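Local coordinates for concanavalin A-like lectin protein kinase family protein (Theobroma cacao, PDB 6CTH) that probably transfers phosphate from ATP to protein substrates as the kinase domain of a lectin-family protein kinase, and holds an oxindole inhibitor and magnesium in this crystal, at residues W112-Y116 with Q258-L262; V265-C269 with Q282-L287. All coordinates share one frame; numbering follows the deposited sequence.

Contact 1 (W112-Y116 with Q258-L262); sequences WEVRY and QLECL
Q258 lays its side chain over one face of Y116 and reaches the edge of the W112 indole with its amide oxygen. Its first torsion sets CG opposite the carbonyl carbon, and the extended chain beyond stacks the amide on Y116, the two planes 11° apart and CD 3.6 Å from Y116 CD2. CB of Q258 makes a CH-pi contact with the same ring, 3.9 Å from its centroid. W112 NE1 donates to Q258 OE1 over 2.9 Å, nearly in the indole plane and onto an in-plane lone pair of the amide, though bent (146° at the hydrogen). The six-membered end of the indole rests against the L259 backbone, W112 CH2 lying 3.6 Å from L259 CA, with L259 CD1 a little farther off. C261 meets the hydroxyl of Y116 through SG, 3.7 Å from OH, while that hydroxyl is hydrogen-bonded to L287 O. L262 brings CD2 within 3.7 Å of W112 CH2 and its CB to the edge of Y116. Helices 112-132 and 256-269 have local axes 11.5 Å apart and inclined by 32°; helix 196-212 touches L262 through A207 and A211, and the loop residue F254 packs on W112 and L259.

Contact 2 (V265-C269 with Q282-L287); sequences VGLWC and QVIQVL
V265 points its two methyl groups at different partners on the facing helix. With CG1 anti to the backbone N (chi1 161°), that methyl reaches CG1 of V283 at 3.7 Å, the two side chains crossing at a slant. The other branch, CG2, lies 3.6 Å from V286 CG1, and here the two valines lie alongside, pointing opposite ways. L287 comes in roughly perpendicular to V265. Its CA-CB bond does not aim at the facing helix, yet the branch end bends in and leaves CD2 3.9 Å from V265 CG2. V265 is therefore touched by residues from successive turns, V283 and the pair V286 and L287.

One turn further along the first helix, W268 extends its indole with CG anti to the backbone N (chi1 -169°). The six-membered end does the touching: CZ3 stands 3.7 Å from V286 CG2, and CH2 approaches Q282 CB at 4.3 Å. Both partners come in obliquely to the ring. V286 consequently divides its methyls, CG1 to V265 and CG2 to W268. C269 adds a sulfur contact, SG to V283 CG2 at 3.5 Å, so V283 is likewise shared between two residues.

No hydrogen bond joins the segments; the interface is apolar, while Q282 at its margin directs OE1 to the backbone N of S279. P278 touches W268 and V283. The local axes run nearly antiparallel, at 164° and 11.1 Å apart. A short connection between two such helices makes this a helical hairpin. In the protein kinase fold these are the closing helices of the C-terminal lobe, usually called H and I, packed beside helix 196-212, whose F203 touches both C269 and V283.

From the N terminus the chain first builds the N-terminal lobe, round a mainly antiparallel sheet and helix 54-66, then enters helix 112-132, which supplies the first half of contact 1. It passes through the magnesium-binding residues D141 and D159 and helices 186-191, 196-212 and 229-238 before helix 256-269 closes this long loop of 141 residues. Contact 2 opens later on that same helix and closes after only 12 residues, so the two loops follow in series and neither cross nor nest. Their centres lie 12 Å apart. The Y116-L287 bond joins them directly, and C261 SG packs on V286 O and L287 CA, tying helices 112-132, 256-269 and 280-287 together.

Contact 1 (W112-Y116 with Q258-L262)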
ATOM      1  N   TRP A 112      15.523 -10.530  -0.562  1.00 43.11           N
ATOM      2  CA  TRP A 112      15.257 -10.247   0.830  1.00 42.31           C
ATOM      3  C   TRP A 112      15.646  -8.800   1.163  1.00 41.61           C
ATOM      4  O   TRP A 112      14.875  -8.100   1.830  1.00 41.14           O
ATOM      5  CB  TRP A 112      15.951 -11.204   1.798  1.00 42.27           C
ATOM      6  CG  TRP A 112      15.656 -10.754   3.155  1.00 42.12           C
ATOM      7  CD1 TRP A 112      16.472 -10.040   3.969  1.00 41.85           C
ATOM      8  CD2 TRP A 112      14.400 -10.864   3.820  1.00 41.40           C
ATOM      9  NE1 TRP A 112      15.807  -9.718   5.119  1.00 41.74           N
ATOM     10  CE2 TRP A 112      14.521 -10.194   5.038  1.00 41.58           C
ATOM     11  CE3 TRP A 112      13.176 -11.434   3.488  1.00 41.50           C
ATOM     12  CZ2 TRP A 112      13.475 -10.133   5.961  1.00 41.07           C
ATOM     13  CZ3 TRP A 112      12.122 -11.368   4.412  1.00 40.89           C
ATOM     14  CH2 TRP A 112      12.288 -10.697   5.623  1.00 41.03           C
ATOM     15  N   GLU A 113      16.838  -8.374   0.742  1.00 41.93           N
ATOM     16  CA  GLU A 113      17.327  -7.044   1.080  1.00 41.38           C
ATOM     17  C   GLU A 113      16.375  -5.941   0.530  1.00 40.06           C
ATOM     18  O   GLU A 113      16.051  -4.972   1.228  1.00 38.91           O
ATOM     19  CB  GLU A 113      18.778  -6.846   0.588  1.00 42.85           C
ATOM     20  N   VAL A 114      15.903  -6.119  -0.689  1.00 39.59           N
ATOM     21  CA  VAL A 114      14.943  -5.184  -1.269  1.00 38.69           C
ATOM     22  C   VAL A 114      13.608  -5.200  -0.513  1.00 38.02           C
ATOM     23  O   VAL A 114      13.072  -4.142  -0.226  1.00 36.77           O
ATOM     24  CB  VAL A 114      14.777  -5.413  -2.780  1.00 39.23           C
ATOM     25  CG1 VAL A 114      13.557  -4.675  -3.318  1.00 39.27           C
ATOM     26  CG2 VAL A 114      16.043  -4.994  -3.524  1.00 40.02           C
ATOM     27  N   ARG A 115      13.117  -6.371  -0.126  1.00 37.45           N
ATOM     28  CA  ARG A 115      11.852  -6.444   0.599  1.00 37.06           C
ATOM     29  C   ARG A 115      11.864  -5.738   1.958  1.00 35.80           C
ATOM     30  O   ARG A 115      10.919  -5.046   2.310  1.00 35.37           O
ATOM     31  CB  ARG A 115      11.455  -7.904   0.813  1.00 38.49           C
ATOM     32  CG  ARG A 115      11.021  -8.624  -0.447  1.00 39.17           C
ATOM     33  CD  ARG A 115      10.710 -10.083  -0.164  1.00 40.75           C
ATOM     34  NE  ARG A 115      10.846 -10.901  -1.361  1.00 41.22           N
ATOM     35  CZ  ARG A 115      10.005 -11.868  -1.707  1.00 42.58           C
ATOM     36  NH1 ARG A 115       8.959 -12.148  -0.947  1.00 42.19           N
ATOM     37  NH2 ARG A 115      10.215 -12.555  -2.816  1.00 43.12           N
ATOM     38  N   TYR A 116      12.945  -5.914   2.706  1.00 35.75           N
ATOM     39  CA  TYR A 116      13.093  -5.321   4.043  1.00 35.70           C
ATOM     40  C   TYR A 116      13.183  -3.796   3.861  1.00 35.51           C
ATOM     41  O   TYR A 116      12.614  -3.064   4.654  1.00 34.85           O
ATOM     42  CB  TYR A 116      14.306  -5.861   4.763  1.00 36.51           C
ATOM     43  CG  TYR A 116      14.255  -5.768   6.286  1.00 37.19           C
ATOM     44  CD1 TYR A 116      13.310  -6.470   7.013  1.00 36.93           C
ATOM     45  CD2 TYR A 116      15.174  -5.019   6.989  1.00 38.14           C
ATOM     46  CE1 TYR A 116      13.257  -6.395   8.386  1.00 37.69           C
ATOM     47  CE2 TYR A 116      15.136  -4.923   8.386  1.00 38.53           C
ATOM     48  CZ  TYR A 116      14.169  -5.610   9.066  1.00 38.12           C
ATOM     49  OH  TYR A 116      14.141  -5.582  10.428  1.00 39.23           O
ATOM     50  N   GLN A 258      16.278 -10.595  10.483  1.00 45.62           N
ATOM     51  CA  GLN A 258      15.377  -9.603   9.860  1.00 44.84           C
ATOM     52  C   GLN A 258      14.045 -10.239   9.552  1.00 43.70           C
ATOM     53  O   GLN A 258      13.012  -9.603   9.678  1.00 42.73           O
ATOM     54  CB  GLN A 258      15.994  -8.989   8.594  1.00 44.59           C
ATOM     55  CG  GLN A 258      17.152  -8.034   8.861  1.00 46.05           C
ATOM     56  CD  GLN A 258      17.777  -7.453   7.604  1.00 45.79           C
ATOM     57  OE1 GLN A 258      17.516  -7.881   6.486  1.00 46.71           O
ATOM     58  NE2 GLN A 258      18.622  -6.467   7.792  1.00 45.84           N
ATOM     59  N   LEU A 259      14.035 -11.525   9.194  1.00 44.51           N
ATOM     60  CA  LEU A 259      12.772 -12.193   8.914  1.00 42.90           C
ATOM     61  C   LEU A 259      11.952 -12.299  10.174  1.00 42.41           C
ATOM     62  O   LEU A 259      10.760 -12.038  10.156  1.00 40.79           O
ATOM     63  CB  LEU A 259      12.966 -13.603   8.323  1.00 44.51           C
ATOM     64  CG  LEU A 259      11.695 -14.437   8.191  1.00 43.76           C
ATOM     65  CD1 LEU A 259      10.646 -13.823   7.266  1.00 43.35           C
ATOM     66  CD2 LEU A 259      12.091 -15.821   7.697  1.00 45.24           C
ATOM     67  N   GLU A 260      12.594 -12.712  11.272  1.00 42.76           N
ATOM     68  CA  GLU A 260      11.925 -12.791  12.539  1.00 43.46           C
ATOM     69  C   GLU A 260      11.341 -11.450  12.914  1.00 42.25           C
ATOM     70  O   GLU A 260      10.210 -11.354  13.391  1.00 41.39           O
ATOM     71  CB  GLU A 260      12.923 -13.221  13.647  1.00 46.62           C
ATOM     72  CG  GLU A 260      12.303 -13.359  15.019  1.00 48.59           C
ATOM     73  CD  GLU A 260      13.309 -13.894  16.042  1.00 51.09           C
ATOM     74  OE1 GLU A 260      14.346 -13.238  16.238  1.00 52.23           O
ATOM     75  OE2 GLU A 260      13.054 -14.984  16.561  1.00 55.43           O
ATOM     76  N   CYS A 261      12.148 -10.421  12.724  1.00 40.71           N
ATOM     77  CA  CYS A 261      11.754  -9.087  13.120  1.00 40.28           C
ATOM     78  C   CYS A 261      10.552  -8.636  12.315  1.00 38.97           C
ATOM     79  O   CYS A 261       9.602  -8.109  12.879  1.00 38.89           O
ATOM     80  CB  CYS A 261      12.904  -8.138  12.921  1.00 40.41           C
ATOM     81  SG  CYS A 261      12.535  -6.515  13.603  1.00 40.75           S
ATOM     82  N   LEU A 262      10.611  -8.865  11.014  1.00 38.56           N
ATOM     83  CA  LEU A 262       9.506  -8.515  10.108  1.00 37.89           C
ATOM     84  C   LEU A 262       8.239  -9.233  10.477  1.00 37.56           C
ATOM     85  O   LEU A 262       7.189  -8.619  10.537  1.00 37.32           O
ATOM     86  CB  LEU A 262       9.876  -8.758   8.642  1.00 37.49           C
ATOM     87  CG  LEU A 262       8.838  -8.312   7.594  1.00 36.92           C
ATOM     88  CD1 LEU A 262       8.477  -6.847   7.741  1.00 37.69           C
ATOM     89  CD2 LEU A 262       9.353  -8.540   6.183  1.00 36.68           C
TER

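Contact 2 (V265-C269 with Q282-L287)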
ATOM      1  N   VAL A 265       6.909  -7.902  13.973  1.00 37.48           N
ATOM      2  CA  VAL A 265       6.357  -6.555  13.734  1.00 36.33           C
ATOM      3  C   VAL A 265       5.021  -6.673  13.000  1.00 34.66           C
ATOM      4  O   VAL A 265       4.058  -6.033  13.377  1.00 34.39           O
ATOM      5  CB  VAL A 265       7.366  -5.699  12.937  1.00 36.48           C
ATOM      6  CG1 VAL A 265       6.710  -4.509  12.260  1.00 36.98           C
ATOM      7  CG2 VAL A 265       8.518  -5.289  13.858  1.00 37.40           C
ATOM      8  N   GLY A 266       4.963  -7.504  11.977  1.00 34.18           N
ATOM      9  CA  GLY A 266       3.704  -7.687  11.259  1.00 33.74           C
ATOM     10  C   GLY A 266       2.542  -8.134  12.132  1.00 33.82           C
ATOM     11  O   GLY A 266       1.435  -7.606  12.053  1.00 32.98           O
ATOM     12  N   LEU A 267       2.789  -9.137  12.983  1.00 35.17           N
ATOM     13  CA  LEU A 267       1.724  -9.628  13.876  1.00 35.07           C
ATOM     14  C   LEU A 267       1.312  -8.582  14.902  1.00 34.83           C
ATOM     15  O   LEU A 267       0.153  -8.430  15.216  1.00 35.21           O
ATOM     16  CB  LEU A 267       2.196 -10.942  14.558  1.00 35.81           C
ATOM     17  CG  LEU A 267       2.498 -12.123  13.631  1.00 36.58           C
ATOM     18  CD1 LEU A 267       3.133 -13.231  14.443  1.00 38.45           C
ATOM     19  CD2 LEU A 267       1.212 -12.560  12.951  1.00 36.48           C
ATOM     20  N   TRP A 268       2.286  -7.899  15.487  1.00 35.29           N
ATOM     21  CA  TRP A 268       2.038  -6.813  16.445  1.00 35.62           C
ATOM     22  C   TRP A 268       1.124  -5.755  15.861  1.00 34.61           C
ATOM     23  O   TRP A 268       0.190  -5.298  16.511  1.00 34.47           O
ATOM     24  CB  TRP A 268       3.386  -6.224  16.819  1.00 35.69           C
ATOM     25  CG  TRP A 268       3.508  -5.280  17.948  1.00 36.63           C
ATOM     26  CD1 TRP A 268       2.710  -5.185  19.059  1.00 37.68           C
ATOM     27  CD2 TRP A 268       4.591  -4.356  18.153  1.00 37.60           C
ATOM     28  NE1 TRP A 268       3.217  -4.217  19.923  1.00 37.81           N
ATOM     29  CE2 TRP A 268       4.372  -3.711  19.395  1.00 37.74           C
ATOM     30  CE3 TRP A 268       5.720  -4.005  17.402  1.00 37.58           C
ATOM     31  CZ2 TRP A 268       5.236  -2.722  19.908  1.00 38.31           C
ATOM     32  CZ3 TRP A 268       6.586  -3.001  17.919  1.00 38.61           C
ATOM     33  CH2 TRP A 268       6.346  -2.419  19.180  1.00 38.42           C
ATOM     34  N   CYS A 269       1.412  -5.388  14.617  1.00 34.25           N
ATOM     35  CA  CYS A 269       0.660  -4.393  13.866  1.00 33.56           C
ATOM     36  C   CYS A 269      -0.720  -4.932  13.555  1.00 33.81           C
ATOM     37  O   CYS A 269      -1.686  -4.208  13.640  1.00 32.56           O
ATOM     38  CB  CYS A 269       1.391  -4.011  12.575  1.00 32.76           C
ATOM     39  SG  CYS A 269       2.835  -2.971  12.910  1.00 33.24           S
ATOM     40  N   GLN A 282       7.312   3.391  16.724  1.00 34.25           N
ATOM     41  CA  GLN A 282       7.806   2.228  17.475  1.00 35.29           C
ATOM     42  C   GLN A 282       8.167   1.098  16.556  1.00 35.09           C
ATOM     43  O   GLN A 282       9.144   0.392  16.792  1.00 35.55           O
ATOM     44  CB  GLN A 282       6.785   1.754  18.494  1.00 36.82           C
ATOM     45  CG  GLN A 282       6.549   2.702  19.666  1.00 37.72           C
ATOM     46  CD  GLN A 282       5.371   2.292  20.539  1.00 39.44           C
ATOM     47  OE1 GLN A 282       4.297   1.887  20.069  1.00 38.19           O
ATOM     48  NE2 GLN A 282       5.585   2.366  21.849  1.00 41.49           N
ATOM     49  N   VAL A 283       7.351   0.898  15.499  1.00 33.99           N
ATOM     50  CA  VAL A 283       7.643  -0.090  14.482  1.00 33.63           C
ATOM     51  C   VAL A 283       8.991   0.160  13.838  1.00 33.10           C
ATOM     52  O   VAL A 283       9.779  -0.761  13.695  1.00 32.98           O
ATOM     53  CB  VAL A 283       6.526  -0.071  13.375  1.00 33.78           C
ATOM     54  CG1 VAL A 283       6.949  -0.818  12.118  1.00 33.65           C
ATOM     55  CG2 VAL A 283       5.230  -0.644  13.946  1.00 33.83           C
ATOM     56  N   ILE A 284       9.264   1.412  13.462  1.00 32.28           N
ATOM     57  CA  ILE A 284      10.513   1.717  12.792  1.00 33.25           C
ATOM     58  C   ILE A 284      11.715   1.440  13.709  1.00 34.51           C
ATOM     59  O   ILE A 284      12.721   0.886  13.230  1.00 34.23           O
ATOM     60  CB  ILE A 284      10.553   3.170  12.266  1.00 33.14           C
ATOM     61  CG1 ILE A 284       9.536   3.347  11.144  1.00 32.15           C
ATOM     62  CG2 ILE A 284      11.953   3.580  11.784  1.00 33.79           C
ATOM     63  CD1 ILE A 284       9.144   4.776  10.852  1.00 32.21           C
ATOM     64  N   GLN A 285      11.583   1.778  14.990  1.00 36.48           N
ATOM     65  CA  GLN A 285      12.633   1.511  15.982  1.00 39.70           C
ATOM     66  C   GLN A 285      12.931  -0.011  16.038  1.00 39.59           C
ATOM     67  O   GLN A 285      14.097  -0.425  16.033  1.00 40.52           O
ATOM     68  CB  GLN A 285      12.217   1.996  17.399  1.00 42.50           C
ATOM     69  CG  GLN A 285      11.981   3.486  17.609  1.00 45.33           C
ATOM     70  CD  GLN A 285      11.142   3.790  18.913  1.00 50.64           C
ATOM     71  OE1 GLN A 285      10.433   4.806  19.019  1.00 54.24           O
ATOM     72  NE2 GLN A 285      11.243   2.882  19.920  1.00 54.71           N
ATOM     73  N   VAL A 286      11.879  -0.841  16.059  1.00 38.39           N
ATOM     74  CA  VAL A 286      12.048  -2.295  16.134  1.00 38.22           C
ATOM     75  C   VAL A 286      12.679  -2.870  14.862  1.00 38.41           C
ATOM     76  O   VAL A 286      13.572  -3.734  14.943  1.00 38.71           O
ATOM     77  CB  VAL A 286      10.733  -2.996  16.485  1.00 38.25           C
ATOM     78  CG1 VAL A 286      10.871  -4.514  16.421  1.00 38.84           C
ATOM     79  CG2 VAL A 286      10.275  -2.562  17.864  1.00 38.99           C
ATOM     80  N   LEU A 287      12.193  -2.436  13.691  1.00 37.20           N
ATOM     81  CA  LEU A 287      12.777  -2.839  12.414  1.00 37.84           C
ATOM     82  C   LEU A 287      14.270  -2.514  12.281  1.00 39.47           C
ATOM     83  O   LEU A 287      15.005  -3.261  11.588  1.00 40.29           O
ATOM     84  CB  LEU A 287      12.016  -2.184  11.216  1.00 36.99           C
ATOM     85  CG  LEU A 287      10.615  -2.779  11.026  1.00 36.64           C
ATOM     86  CD1 LEU A 287       9.861  -1.953  10.012  1.00 35.68           C
ATOM     87  CD2 LEU A 287      10.565  -4.278  10.677  1.00 37.19           C
TER